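Catalytic domain of the nuclear inclusion protein A (nia) (Tobacco etch virus, PDB 1LVM) probably cleaves the viral polyprotein at specific recognition sequences, acting as a chymotrypsin-type cysteine protease. Local coordinates at residues Gln112-Val120 / Met132-Pro141; Phe72-Gln81 / Ile93-Pro101. The protein carries 1 engineered substitution. All coordinates share one frame; numbering follows the deposited sequence.

Contact 1 (Gln112-Val120 / Met132-Pro141); sequences QREERICLV and MVSDTSCTFP
Val133 leans its CG1 methyl on SG of Cys118, 3.6 Å away, and lies alongside Val120, both side chains pointing the same way. Beyond it Ser134 replaces a piece of backbone pairing with its side chain. With OG between the backbone N and the carbonyl carbon (chi1 76°), the hydroxyl accepts from Leu119 N at 2.9 Å in an almost straight bond (169°). It donates in turn to Asp135 O, while Ser134 N binds Leu119 O, so the serine holds Leu119 through both its backbone N and its backbone O. Asp135 ties back its own chain through OD1, which takes the backbone N of Thr136. The CG2 methyl of Thr136 sits over one face of the Arg116 guanidinium, 3.3 Å above its plane, and also touches Arg116 CB. Direct backbone pairing returns at Ser137, whose N and O both bond to Ile117, each at 2.9 Å between N and O. The Ser137 hydroxyl donates to Cys138 O. Thr139 takes CD1 of Ile117 against its CB at 3.6 Å, the two side chains crossing at about a right angle and both packing on Phe187 of strand 185-189; Thr139 OG1 is held by Lys149 O. Thr139 O accepts from Glu114 N at 2.7 Å, in the type II turn Gln112-Glu115. Phe140 completes the outer end: the carboxylate of Glu114 approaches the ring edge through OE2, and Arg113, extended from CG to NE, brings CG against CD2. Arg113 NH1 reaches CG and CD of Pro141. Two antiparallel ladders separated by a one-residue register shift thus make up a beta hairpin whose pairing is interrupted around Ser134-Thr136, the first two strands of the six-stranded C-terminal barrel of the chymotrypsin fold.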
# COMPACT_ATOMS: atom_id res chain seq x y z
N GLN A 112 7.06 -7.57 12.53
CA GLN A 112 7.83 -8.06 13.66
C GLN A 112 9.28 -8.05 13.25
O GLN A 112 9.65 -8.47 12.17
CB GLN A 112 7.34 -9.47 14.01
CG GLN A 112 5.89 -9.38 14.53
CD GLN A 112 5.19 -10.71 14.71
OE1 GLN A 112 5.77 -11.78 14.47
NE2 GLN A 112 3.92 -10.66 15.12
N ARG A 113 10.11 -7.53 14.12
CA ARG A 113 11.53 -7.43 13.79
C ARG A 113 12.15 -8.73 13.24
O ARG A 113 11.91 -9.85 13.73
CB ARG A 113 12.27 -6.96 15.08
CG ARG A 113 13.69 -6.62 14.83
CD ARG A 113 14.49 -6.67 16.15
NE ARG A 113 15.76 -5.98 15.97
CZ ARG A 113 15.89 -4.66 16.03
NH1 ARG A 113 14.83 -3.92 16.30
NH2 ARG A 113 17.05 -4.08 15.76
N GLU A 114 12.92 -8.57 12.18
CA GLU A 114 13.61 -9.67 11.57
C GLU A 114 12.75 -10.68 10.82
O GLU A 114 13.27 -11.64 10.25
CB GLU A 114 14.49 -10.33 12.66
CG GLU A 114 15.73 -10.97 12.10
CD GLU A 114 16.94 -10.83 13.02
OE1 GLU A 114 16.78 -10.85 14.27
OE2 GLU A 114 18.06 -10.71 12.47
N GLU A 115 11.44 -10.46 10.74
CA GLU A 115 10.67 -11.46 10.02
C GLU A 115 10.83 -11.37 8.51
O GLU A 115 11.23 -10.33 7.93
CB GLU A 115 9.19 -11.37 10.41
CG GLU A 115 8.48 -10.18 9.84
CD GLU A 115 6.97 -10.26 10.09
OE1 GLU A 115 6.39 -11.36 10.02
OE2 GLU A 115 6.37 -9.23 10.37
N ARG A 116 10.53 -12.49 7.85
CA ARG A 116 10.63 -12.59 6.41
C ARG A 116 9.36 -12.11 5.69
O ARG A 116 8.28 -12.58 6.02
CB ARG A 116 10.89 -14.05 5.98
CG ARG A 116 12.23 -14.61 6.56
CD ARG A 116 12.35 -16.12 6.29
NE ARG A 116 12.56 -16.42 4.86
CZ ARG A 116 13.72 -16.33 4.21
NH1 ARG A 116 14.84 -15.96 4.85
NH2 ARG A 116 13.78 -16.60 2.91
N ILE A 117 9.53 -11.20 4.73
CA ILE A 117 8.40 -10.66 3.99
C ILE A 117 8.66 -10.70 2.51
O ILE A 117 9.82 -10.82 2.08
CB ILE A 117 8.11 -9.20 4.43
CG1 ILE A 117 9.33 -8.28 4.16
CG2 ILE A 117 7.76 -9.19 5.94
CD1 ILE A 117 9.12 -6.74 4.58
N CYS A 118 7.58 -10.64 1.72
CA CYS A 118 7.74 -10.52 0.28
C CYS A 118 6.75 -9.42 -0.15
O CYS A 118 5.87 -8.98 0.59
CB CYS A 118 7.44 -11.86 -0.47
SG CYS A 118 5.71 -12.44 -0.18
N LEU A 119 6.97 -8.94 -1.34
CA LEU A 119 6.17 -7.89 -1.90
C LEU A 119 5.25 -8.51 -2.93
O LEU A 119 5.70 -9.19 -3.86
CB LEU A 119 7.06 -6.85 -2.56
CG LEU A 119 6.36 -5.61 -3.15
CD1 LEU A 119 5.88 -4.74 -2.04
CD2 LEU A 119 7.32 -4.80 -3.98
N VAL A 120 3.97 -8.18 -2.82
CA VAL A 120 2.95 -8.74 -3.71
C VAL A 120 2.33 -7.70 -4.56
O VAL A 120 2.02 -6.62 -4.07
CB VAL A 120 1.86 -9.46 -2.86
CG1 VAL A 120 0.65 -9.98 -3.82
CG2 VAL A 120 2.57 -10.68 -2.19
N MET A 132 1.66 -11.28 -8.70
CA MET A 132 3.12 -11.35 -8.78
C MET A 132 3.67 -11.32 -7.37
O MET A 132 3.11 -10.62 -6.55
CB MET A 132 3.59 -10.18 -9.61
CG MET A 132 2.84 -10.15 -10.96
SD MET A 132 3.38 -8.82 -12.08
CE MET A 132 4.89 -8.95 -12.08
N VAL A 133 4.74 -12.09 -7.10
CA VAL A 133 5.32 -12.17 -5.75
C VAL A 133 6.81 -12.08 -5.92
O VAL A 133 7.41 -12.69 -6.83
CB VAL A 133 5.03 -13.52 -5.12
CG1 VAL A 133 5.29 -13.47 -3.59
CG2 VAL A 133 3.59 -13.87 -5.36
N SER A 134 7.42 -11.34 -5.01
CA SER A 134 8.84 -11.09 -5.11
C SER A 134 9.59 -12.09 -4.28
O SER A 134 9.02 -12.93 -3.59
CB SER A 134 9.15 -9.67 -4.55
OG SER A 134 9.10 -9.74 -3.13
N ASP A 135 10.90 -11.96 -4.33
CA ASP A 135 11.71 -12.80 -3.49
C ASP A 135 11.57 -12.20 -2.09
O ASP A 135 11.03 -11.13 -1.90
CB ASP A 135 13.15 -12.80 -4.01
CG ASP A 135 14.01 -13.93 -3.46
OD1 ASP A 135 13.67 -14.62 -2.45
OD2 ASP A 135 15.09 -14.13 -4.05
N THR A 136 12.09 -12.91 -1.11
CA THR A 136 11.97 -12.60 0.30
C THR A 136 13.08 -11.78 0.91
O THR A 136 14.26 -12.00 0.64
CB THR A 136 11.90 -13.93 1.07
OG1 THR A 136 10.78 -14.65 0.60
CG2 THR A 136 11.70 -13.68 2.55
N SER A 137 12.69 -10.84 1.76
CA SER A 137 13.66 -9.99 2.46
C SER A 137 13.34 -10.02 3.98
O SER A 137 12.21 -10.26 4.34
CB SER A 137 13.47 -8.56 1.94
OG SER A 137 14.06 -7.57 2.76
N CYS A 138 14.35 -9.85 4.86
CA CYS A 138 14.03 -9.70 6.29
C CYS A 138 13.70 -8.17 6.44
O CYS A 138 13.88 -7.38 5.51
CB CYS A 138 15.21 -10.10 7.19
SG CYS A 138 15.49 -11.91 7.23
N THR A 139 13.21 -7.77 7.60
CA THR A 139 12.80 -6.39 7.82
C THR A 139 13.07 -5.93 9.21
O THR A 139 13.06 -6.76 10.15
CB THR A 139 11.27 -6.23 7.46
OG1 THR A 139 10.90 -4.85 7.46
CG2 THR A 139 10.37 -7.01 8.42
N PHE A 140 13.34 -4.62 9.34
CA PHE A 140 13.60 -3.97 10.60
C PHE A 140 13.02 -2.60 10.67
O PHE A 140 12.91 -1.93 9.64
CB PHE A 140 15.12 -3.83 10.85
CG PHE A 140 15.86 -5.10 10.77
CD1 PHE A 140 16.26 -5.60 9.52
CD2 PHE A 140 16.23 -5.79 11.95
CE1 PHE A 140 17.02 -6.76 9.44
CE2 PHE A 140 17.00 -6.96 11.88
CZ PHE A 140 17.39 -7.44 10.62
N PRO A 141 12.64 -2.13 11.89
CA PRO A 141 12.08 -0.77 11.92
C PRO A 141 13.17 0.27 11.71
O PRO A 141 14.31 0.10 12.17
CB PRO A 141 11.54 -0.63 13.31
CG PRO A 141 12.50 -1.48 14.10
CD PRO A 141 12.63 -2.71 13.23

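Contact 2 (Phe72-Gln81 / Ile93-Pro101); sequences FKVKNTTTLQ and IRMPKDFPP
In the N-terminal beta barrel of the chymotrypsin fold, edge strand 70-74 and the chain leading on to strand 81-84 here meet the end of strand 91-94 and the proline-rich chain that follows it, beside the bound peptide. Phe72 and Phe99 form a T-shaped pair, the edge of Phe99 directed at the face of Phe72, with centroids 5.1 Å apart and planes at 75°. Phe72 CD1 and Phe99 CE1 come within 3.5 Å. Pro100 adds a CH-pi contact over the same face of Phe72, its CD 4.0 Å from the ring centroid and 28° off the normal. The type I turn Pro96-Phe99 brings Phe99 back toward Met95, whose chain, bent at chi2 and chi3, curls CE over one face of the Phe99 ring. The same methyl lies 4.1 Å from Val74 CG2. Leu80 fills the next position, setting CG against Ile93 CG2 at 3.7 Å and directing CD1 at the Pro96 ring. Gln81 O accepts from Arg94 N at 2.9 Å in a nearly straight bond, and a water closes the other half of the pairing by accepting from Gln81 N and donating to Arg94 O. Outward, the Gln81 and Arg94 side chains run side by side, and both touch Trp206. The joint is thus mainly apolar and aromatic, with backbone bonding between the segments confined to the Gln81 end. Phe72 and Lys73 continue the sheet into the peptide as a parallel ladder and Asp98 OD2 bonds its backbone, so the aromatic packing probably helps to hold these two peptide-binding pieces in place relative to each other.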
# COMPACT_ATOMS: atom_id res chain seq x y z
N PHE A 72 -12.90 2.16 -12.92
CA PHE A 72 -13.91 3.09 -12.48
C PHE A 72 -13.26 4.43 -12.31
O PHE A 72 -12.09 4.50 -11.93
CB PHE A 72 -14.51 2.65 -11.17
CG PHE A 72 -15.08 1.26 -11.23
CD1 PHE A 72 -14.24 0.14 -11.10
CD2 PHE A 72 -16.44 1.06 -11.49
CE1 PHE A 72 -14.76 -1.16 -11.22
CE2 PHE A 72 -16.97 -0.28 -11.61
CZ PHE A 72 -16.12 -1.35 -11.47
N LYS A 73 -14.01 5.47 -12.59
CA LYS A 73 -13.46 6.80 -12.46
C LYS A 73 -14.27 7.67 -11.55
O LYS A 73 -15.50 7.78 -11.69
CB LYS A 73 -13.37 7.47 -13.83
CG LYS A 73 -12.63 8.79 -13.81
CD LYS A 73 -12.68 9.38 -15.24
CE LYS A 73 -11.60 10.45 -15.47
NZ LYS A 73 -10.29 9.85 -15.85
N VAL A 74 -13.59 8.27 -10.58
CA VAL A 74 -14.21 9.20 -9.65
C VAL A 74 -14.08 10.56 -10.32
O VAL A 74 -12.96 11.04 -10.55
CB VAL A 74 -13.42 9.24 -8.30
CG1 VAL A 74 -13.99 10.32 -7.34
CG2 VAL A 74 -13.45 7.89 -7.66
N LYS A 75 -15.20 11.23 -10.55
CA LYS A 75 -15.15 12.49 -11.26
C LYS A 75 -14.56 13.66 -10.52
O LYS A 75 -13.95 14.55 -11.11
CB LYS A 75 -16.57 12.85 -11.74
CG LYS A 75 -17.12 11.80 -12.73
CD LYS A 75 -18.45 12.20 -13.37
CE LYS A 75 -19.58 12.37 -12.34
NZ LYS A 75 -20.91 12.62 -12.99
N ASN A 76 -14.75 13.65 -9.23
CA ASN A 76 -14.23 14.74 -8.41
C ASN A 76 -13.68 14.15 -7.11
O ASN A 76 -14.40 13.73 -6.22
CB ASN A 76 -15.39 15.74 -8.15
CG ASN A 76 -14.94 16.94 -7.37
OD1 ASN A 76 -13.90 16.93 -6.77
ND2 ASN A 76 -15.75 18.00 -7.38
N THR A 77 -12.35 14.13 -7.01
CA THR A 77 -11.74 13.56 -5.85
C THR A 77 -12.10 14.17 -4.53
O THR A 77 -12.01 13.52 -3.54
CB THR A 77 -10.23 13.57 -5.95
OG1 THR A 77 -9.77 14.86 -6.30
CG2 THR A 77 -9.74 12.60 -7.13
N THR A 78 -12.51 15.44 -4.54
CA THR A 78 -12.83 16.09 -3.30
C THR A 78 -14.04 15.52 -2.64
O THR A 78 -14.31 15.84 -1.47
CB THR A 78 -13.04 17.61 -3.51
OG1 THR A 78 -14.26 17.84 -4.23
CG2 THR A 78 -11.89 18.18 -4.34
N THR A 79 -14.80 14.69 -3.37
CA THR A 79 -15.99 14.06 -2.80
C THR A 79 -15.67 12.76 -2.06
O THR A 79 -16.50 12.19 -1.34
CB THR A 79 -17.03 13.72 -3.93
OG1 THR A 79 -16.53 12.67 -4.79
CG2 THR A 79 -17.25 14.97 -4.78
N LEU A 80 -14.45 12.28 -2.22
CA LEU A 80 -14.12 11.03 -1.58
C LEU A 80 -13.88 11.14 -0.05
O LEU A 80 -13.05 11.94 0.36
CB LEU A 80 -12.81 10.52 -2.25
CG LEU A 80 -12.58 9.31 -3.16
CD1 LEU A 80 -13.87 8.77 -3.69
CD2 LEU A 80 -11.53 9.62 -4.24
N GLN A 81 -14.54 10.32 0.76
CA GLN A 81 -14.26 10.28 2.17
C GLN A 81 -12.89 9.61 2.43
O GLN A 81 -12.51 8.60 1.79
CB GLN A 81 -15.40 9.56 2.92
CG GLN A 81 -16.61 10.52 2.96
CD GLN A 81 -17.59 10.06 3.99
OE1 GLN A 81 -18.18 8.98 3.86
NE2 GLN A 81 -17.76 10.85 5.04
N ILE A 93 -9.39 5.28 1.82
CA ILE A 93 -10.43 5.94 0.99
C ILE A 93 -11.71 5.14 1.09
O ILE A 93 -11.67 3.88 0.97
CB ILE A 93 -10.03 5.87 -0.45
CG1 ILE A 93 -8.71 6.60 -0.65
CG2 ILE A 93 -11.10 6.45 -1.37
CD1 ILE A 93 -8.18 6.36 -2.09
N ARG A 94 -12.83 5.80 1.33
CA ARG A 94 -14.08 5.04 1.32
C ARG A 94 -14.64 5.24 -0.10
O ARG A 94 -14.90 6.37 -0.52
CB ARG A 94 -15.05 5.56 2.39
CG ARG A 94 -16.30 4.73 2.44
CD ARG A 94 -17.33 5.17 3.51
NE ARG A 94 -18.43 4.23 3.37
CZ ARG A 94 -18.67 3.21 4.19
NH1 ARG A 94 -17.90 3.01 5.25
NH2 ARG A 94 -19.64 2.35 3.91
N MET A 95 -14.82 4.17 -0.87
CA MET A 95 -15.36 4.34 -2.21
C MET A 95 -16.91 4.49 -2.14
O MET A 95 -17.57 3.98 -1.23
CB MET A 95 -14.98 3.14 -3.08
CG MET A 95 -13.46 3.03 -3.31
SD MET A 95 -12.82 4.46 -4.24
CE MET A 95 -13.47 4.22 -5.88
N PRO A 96 -17.46 5.17 -3.12
CA PRO A 96 -18.92 5.38 -3.16
C PRO A 96 -19.67 4.06 -3.34
O PRO A 96 -19.07 3.09 -3.77
CB PRO A 96 -19.10 6.33 -4.33
CG PRO A 96 -17.91 6.03 -5.23
CD PRO A 96 -16.78 5.86 -4.22
N LYS A 97 -20.97 4.02 -3.03
CA LYS A 97 -21.73 2.78 -3.14
C LYS A 97 -21.78 2.11 -4.48
O LYS A 97 -21.98 0.88 -4.59
CB LYS A 97 -23.15 2.99 -2.66
CG LYS A 97 -23.20 3.17 -1.17
CD LYS A 97 -24.61 3.45 -0.71
CE LYS A 97 -24.68 3.39 0.80
NZ LYS A 97 -26.11 3.39 1.21
N ASP A 98 -21.63 2.91 -5.53
CA ASP A 98 -21.65 2.35 -6.86
C ASP A 98 -20.33 1.70 -7.28
O ASP A 98 -20.23 1.16 -8.37
CB ASP A 98 -22.15 3.38 -7.91
CG ASP A 98 -21.31 4.66 -7.97
OD1 ASP A 98 -20.67 5.07 -6.98
OD2 ASP A 98 -21.36 5.29 -9.04
N PHE A 99 -19.33 1.75 -6.41
CA PHE A 99 -18.07 1.03 -6.71
C PHE A 99 -18.25 -0.34 -6.02
O PHE A 99 -18.59 -0.41 -4.84
CB PHE A 99 -16.87 1.78 -6.11
CG PHE A 99 -15.59 1.04 -6.28
CD1 PHE A 99 -14.88 1.15 -7.48
CD2 PHE A 99 -15.06 0.27 -5.25
CE1 PHE A 99 -13.64 0.51 -7.67
CE2 PHE A 99 -13.81 -0.38 -5.42
CZ PHE A 99 -13.10 -0.24 -6.66
N PRO A 100 -18.03 -1.45 -6.76
CA PRO A 100 -18.18 -2.82 -6.23
C PRO A 100 -17.24 -3.04 -5.01
O PRO A 100 -16.03 -2.91 -5.15
CB PRO A 100 -17.76 -3.70 -7.40
CG PRO A 100 -17.95 -2.82 -8.63
CD PRO A 100 -17.57 -1.45 -8.16
N PRO A 101 -17.79 -3.36 -3.84
CA PRO A 101 -16.94 -3.57 -2.68
C PRO A 101 -16.09 -4.83 -2.79
O PRO A 101 -16.38 -5.72 -3.58
CB PRO A 101 -17.90 -3.65 -1.53
CG PRO A 101 -19.15 -4.28 -2.22
CD PRO A 101 -19.21 -3.48 -3.48
O HOH W 1 -16.54 8.42 -0.34

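Contact 2 (72-81 with 93-101) belongs to the N-terminal sheet and contact 1 (112-120 with 132-141) to the C-terminal barrel, the two halves of a chymotrypsin-type protease. They follow one another along the chain: contact 2 closes before contact 1 opens, and strand 116-123 is the next strand after 91-94. They lie on opposite sides of the chain's centre, with contact centres about 31 Å apart and nearest atoms about 17 Å apart, so neither touches the other. Their roles differ accordingly: contact 2 borders the bound peptide, which Phe72, Lys73 and Asp98 engage, whereas contact 1 pairs two neighbouring barrel strands through an interrupted hairpin.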